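Local structure of RNA-dependent RNA Polymerase (Bombyx mori cytoplasmic polyhedrosis virus, 6TZ0) at residues I202-V213 / M231-Y242. The protein catalyses RNA-templated RNA synthesis, making plus strands by fully conservative transcription and, probably, after core assembly, the complementary minus strands of the double-stranded RNA genome. Sequence-based numbering, arbitrary orientation.
Sequences ILPTFVYTCCQV and MNHFLHCAKDSY
Helices 206-213 and 231-237 run nearly antiparallel, their axes inclined at 155° and 11.5 Å apart at closest approach, a spacing filled by side chains, with no hydrogen bond crossing directly between the two segments. Phe-206 carries much of the contact: with CG anti to its carbonyl carbon, chi1 -75° brings the ring across to Leu-235 and Ala-238. Leu-235 CD2 lies over one ring face in a CH-pi contact, 4.1 Å from the centroid, while the CB of Ala-238 meets the ring edge in plane, 3.5 Å from Phe-206 CZ. Tyr-242, the first residue of helix 242-248, turns one face to Phe-206 CZ, the two ring planes inclined at 44°. At the other end, Met-231, bent at chi2 and chi3, folds back so that its CE touches Cys-210 SG at 3.7 Å and its SD packs on Val-213 CG2. Between these ends Thr-209 splits its roles: CG2 rests off-centre on the Phe-234 ring, whereas OG1 and Tyr-242 OH are hydrogen-bonded to OD1 and OD2 of Asp-341, respectively. This shared acid satisfies two buried hydroxyls in a largely apolar interface. Phe-175 of helix 166-175 also touches Phe-206. Away from the annotated sites, the contact exemplifies antiparallel helix packing in a helical hairpin of the polymerase's N-terminal region, helices 206-218 and 224-237 being consecutive in the chain.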
loop_
_atom_site.group_PDB
_atom_site.type_symbol
_atom_site.label_atom_id
_atom_site.label_comp_id
_atom_site.label_asym_id
_atom_site.label_seq_id
_atom_site.Cartn_x
_atom_site.Cartn_y
_atom_site.Cartn_z
ATOM N N ILE A 202 4.906 6.469 30.988
ATOM C CA ILE A 202 4.105 7.071 29.922
ATOM C C ILE A 202 4.149 8.591 29.969
ATOM O O ILE A 202 3.550 9.261 29.118
ATOM C CB ILE A 202 2.685 6.479 30.053
ATOM C CG1 ILE A 202 1.875 6.623 28.759
ATOM C CG2 ILE A 202 1.964 7.131 31.216
ATOM C CD1 ILE A 202 2.493 5.952 27.561
ATOM N N LEU A 203 4.886 9.152 30.918
ATOM C CA LEU A 203 4.902 10.596 31.126
ATOM C C LEU A 203 5.492 11.438 29.984
ATOM O O LEU A 203 5.038 12.584 29.827
ATOM C CB LEU A 203 5.606 10.855 32.466
ATOM C CG LEU A 203 5.493 12.147 33.274
ATOM C CD1 LEU A 203 6.485 13.187 32.850
ATOM C CD2 LEU A 203 4.081 12.694 33.190
ATOM N N PRO A 204 6.466 10.985 29.166
ATOM C CA PRO A 204 6.853 11.833 28.016
ATOM C C PRO A 204 5.832 11.956 26.892
ATOM O O PRO A 204 6.057 12.745 25.969
ATOM C CB PRO A 204 8.146 11.175 27.522
ATOM C CG PRO A 204 8.707 10.569 28.693
ATOM C CD PRO A 204 7.562 10.042 29.473
ATOM N N THR A 205 4.730 11.204 26.912
ATOM C CA THR A 205 3.702 11.412 25.895
ATOM C C THR A 205 2.749 12.530 26.296
ATOM O O THR A 205 2.020 13.075 25.457
ATOM C CB THR A 205 2.926 10.122 25.649
ATOM O OG1 THR A 205 2.296 9.706 26.864
ATOM C CG2 THR A 205 3.854 9.030 25.167
ATOM N N PHE A 206 2.746 12.900 27.573
ATOM C CA PHE A 206 1.807 13.915 28.020
ATOM C C PHE A 206 2.247 15.319 27.678
ATOM O O PHE A 206 1.423 16.232 27.734
ATOM C CB PHE A 206 1.558 13.782 29.506
ATOM C CG PHE A 206 0.686 12.649 29.820
ATOM C CD1 PHE A 206 -0.680 12.764 29.644
ATOM C CD2 PHE A 206 1.217 11.447 30.219
ATOM C CE1 PHE A 206 -1.498 11.710 29.895
ATOM C CE2 PHE A 206 0.400 10.390 30.474
ATOM C CZ PHE A 206 -0.957 10.527 30.308
ATOM N N VAL A 207 3.505 15.509 27.289
ATOM C CA VAL A 207 3.899 16.771 26.678
ATOM C C VAL A 207 3.143 16.969 25.373
ATOM O O VAL A 207 2.578 18.039 25.117
ATOM C CB VAL A 207 5.422 16.799 26.471
ATOM C CG1 VAL A 207 5.856 18.103 25.826
ATOM C CG2 VAL A 207 6.125 16.588 27.785
ATOM N N TYR A 208 3.057 15.909 24.565
ATOM C CA TYR A 208 2.319 15.974 23.313
ATOM C C TYR A 208 0.819 16.048 23.556
ATOM O O TYR A 208 0.098 16.698 22.790
ATOM C CB TYR A 208 2.652 14.763 22.449
ATOM C CG TYR A 208 4.121 14.583 22.151
ATOM C CD1 TYR A 208 4.803 15.504 21.373
ATOM C CD2 TYR A 208 4.802 13.452 22.578
ATOM C CE1 TYR A 208 6.138 15.340 21.085
ATOM C CE2 TYR A 208 6.138 13.274 22.282
ATOM C CZ TYR A 208 6.799 14.221 21.534
ATOM O OH TYR A 208 8.126 14.062 21.226
ATOM N N THR A 209 0.342 15.395 24.617
ATOM C CA THR A 209 -1.068 15.487 24.990
ATOM C C THR A 209 -1.448 16.910 25.395
ATOM O O THR A 209 -2.495 17.421 24.977
ATOM C CB THR A 209 -1.364 14.510 26.126
ATOM O OG1 THR A 209 -0.973 13.191 25.730
ATOM C CG2 THR A 209 -2.837 14.502 26.462
ATOM N N CYS A 210 -0.604 17.565 26.200
ATOM C CA CYS A 210 -0.818 18.964 26.551
ATOM C C CYS A 210 -0.718 19.878 25.339
ATOM O O CYS A 210 -1.458 20.866 25.257
ATOM C CB CYS A 210 0.185 19.405 27.619
ATOM S SG CYS A 210 -0.062 18.701 29.255
ATOM N N CYS A 211 0.170 19.560 24.389
ATOM C CA CYS A 211 0.236 20.328 23.146
ATOM C C CYS A 211 -1.053 20.205 22.339
ATOM O O CYS A 211 -1.537 21.195 21.778
ATOM C CB CYS A 211 1.431 19.886 22.304
ATOM S SG CYS A 211 3.041 20.392 22.915
ATOM N N GLN A 212 -1.650 19.014 22.311
ATOM C CA GLN A 212 -2.900 18.843 21.575
ATOM C C GLN A 212 -4.070 19.528 22.277
ATOM O O GLN A 212 -4.947 20.096 21.616
ATOM C CB GLN A 212 -3.195 17.360 21.374
ATOM C CG GLN A 212 -4.381 17.105 20.474
ATOM C CD GLN A 212 -4.127 17.567 19.058
ATOM O OE1 GLN A 212 -3.045 17.368 18.514
ATOM N NE2 GLN A 212 -5.125 18.195 18.455
ATOM N N VAL A 213 -4.101 19.492 23.610
ATOM C CA VAL A 213 -5.187 20.156 24.329
ATOM C C VAL A 213 -5.073 21.672 24.191
ATOM O O VAL A 213 -6.079 22.373 24.013
ATOM C CB VAL A 213 -5.214 19.689 25.797
ATOM C CG1 VAL A 213 -6.202 20.481 26.618
ATOM C CG2 VAL A 213 -5.604 18.235 25.851
ATOM N N MET A 231 -8.174 16.644 30.165
ATOM C CA MET A 231 -6.943 16.185 30.809
ATOM C C MET A 231 -7.220 15.187 31.930
ATOM O O MET A 231 -6.439 14.245 32.129
ATOM C CB MET A 231 -6.147 17.374 31.336
ATOM C CG MET A 231 -5.536 18.239 30.256
ATOM S SD MET A 231 -4.418 17.313 29.195
ATOM C CE MET A 231 -3.109 16.897 30.334
ATOM N N ASN A 232 -8.328 15.364 32.660
ATOM C CA ASN A 232 -8.703 14.385 33.676
ATOM C C ASN A 232 -9.032 13.040 33.046
ATOM O O ASN A 232 -8.653 11.990 33.581
ATOM C CB ASN A 232 -9.901 14.872 34.489
ATOM C CG ASN A 232 -9.585 16.069 35.344
ATOM O OD1 ASN A 232 -8.475 16.218 35.838
ATOM N ND2 ASN A 232 -10.583 16.907 35.567
ATOM N N HIS A 233 -9.706 13.052 31.891
ATOM C CA HIS A 233 -10.014 11.795 31.215
ATOM C C HIS A 233 -8.758 11.126 30.659
ATOM O O HIS A 233 -8.647 9.894 30.689
ATOM C CB HIS A 233 -11.045 12.031 30.112
ATOM C CG HIS A 233 -11.440 10.788 29.376
ATOM N ND1 HIS A 233 -12.114 9.749 29.983
ATOM C CD2 HIS A 233 -11.289 10.431 28.079
ATOM C CE1 HIS A 233 -12.335 8.795 29.098
ATOM N NE2 HIS A 233 -11.850 9.187 27.934
ATOM N N PHE A 234 -7.796 11.909 30.162
ATOM C CA PHE A 234 -6.576 11.292 29.643
ATOM C C PHE A 234 -5.740 10.678 30.762
ATOM O O PHE A 234 -5.184 9.585 30.596
ATOM C CB PHE A 234 -5.725 12.285 28.849
ATOM C CG PHE A 234 -6.313 12.687 27.525
ATOM C CD1 PHE A 234 -6.589 11.736 26.559
ATOM C CD2 PHE A 234 -6.453 14.020 27.191
ATOM C CE1 PHE A 234 -7.100 12.104 25.329
ATOM C CE2 PHE A 234 -6.958 14.395 25.960
ATOM C CZ PHE A 234 -7.276 13.435 25.029
ATOM N N LEU A 235 -5.665 11.341 31.921
ATOM C CA LEU A 235 -4.951 10.745 33.049
ATOM C C LEU A 235 -5.684 9.528 33.612
ATOM O O LEU A 235 -5.037 8.568 34.062
ATOM C CB LEU A 235 -4.725 11.802 34.123
ATOM C CG LEU A 235 -3.791 12.911 33.636
ATOM C CD1 LEU A 235 -3.732 14.049 34.618
ATOM C CD2 LEU A 235 -2.404 12.364 33.363
ATOM N N HIS A 236 -7.022 9.530 33.561
ATOM C CA HIS A 236 -7.775 8.339 33.943
ATOM C C HIS A 236 -7.497 7.171 33.010
ATOM O O HIS A 236 -7.432 6.019 33.448
ATOM C CB HIS A 236 -9.271 8.628 33.959
ATOM C CG HIS A 236 -10.099 7.409 34.200
ATOM N ND1 HIS A 236 -10.222 6.827 35.443
ATOM C CD2 HIS A 236 -10.808 6.630 33.349
ATOM C CE1 HIS A 236 -10.990 5.758 35.353
ATOM N NE2 HIS A 236 -11.361 5.618 34.093
ATOM N N CYS A 237 -7.355 7.443 31.715
ATOM C CA CYS A 237 -7.023 6.362 30.794
ATOM C C CYS A 237 -5.589 5.896 30.982
ATOM O O CYS A 237 -5.284 4.722 30.752
ATOM C CB CYS A 237 -7.258 6.802 29.352
ATOM S SG CYS A 237 -8.986 7.109 28.962
ATOM N N ALA A 238 -4.707 6.788 31.420
ATOM C CA ALA A 238 -3.322 6.429 31.691
ATOM C C ALA A 238 -3.111 5.795 33.057
ATOM O O ALA A 238 -1.968 5.465 33.383
ATOM C CB ALA A 238 -2.436 7.658 31.591
ATOM N N LYS A 239 -4.172 5.658 33.858
ATOM C CA LYS A 239 -4.070 5.039 35.181
ATOM C C LYS A 239 -3.528 3.608 35.128
ATOM O O LYS A 239 -2.775 3.194 36.014
ATOM C CB LYS A 239 -5.440 5.077 35.852
ATOM C CG LYS A 239 -5.475 4.624 37.279
ATOM C CD LYS A 239 -6.883 4.717 37.828
ATOM C CE LYS A 239 -7.269 6.164 38.047
ATOM N NZ LYS A 239 -8.593 6.293 38.707
ATOM N N ASP A 240 -3.890 2.836 34.105
ATOM C CA ASP A 240 -3.329 1.498 33.931
ATOM C C ASP A 240 -2.509 1.381 32.653
ATOM O O ASP A 240 -1.320 1.056 32.710
ATOM C CB ASP A 240 -4.460 0.460 33.934
ATOM C CG ASP A 240 -3.962 -0.976 34.014
ATOM O OD1 ASP A 240 -2.747 -1.220 34.151
ATOM O OD2 ASP A 240 -4.808 -1.885 33.927
ATOM N N SER A 241 -3.114 1.628 31.500
ATOM C CA SER A 241 -2.416 1.564 30.225
ATOM C C SER A 241 -3.117 2.540 29.304
ATOM O O SER A 241 -4.307 2.382 29.031
ATOM C CB SER A 241 -2.433 0.156 29.644
ATOM O OG SER A 241 -1.765 0.122 28.396
ATOM N N TYR A 242 -2.377 3.542 28.836
ATOM C CA TYR A 242 -3.000 4.716 28.238
ATOM C C TYR A 242 -3.565 4.415 26.855
ATOM O O TYR A 242 -4.730 4.726 26.574
ATOM C CB TYR A 242 -1.972 5.844 28.211
ATOM C CG TYR A 242 -2.414 7.145 27.609
ATOM C CD1 TYR A 242 -3.496 7.836 28.124
ATOM C CD2 TYR A 242 -1.674 7.741 26.604
ATOM C CE1 TYR A 242 -3.884 9.045 27.595
ATOM C CE2 TYR A 242 -2.044 8.954 26.074
ATOM C CZ TYR A 242 -3.147 9.602 26.577
ATOM O OH TYR A 242 -3.523 10.811 26.052
#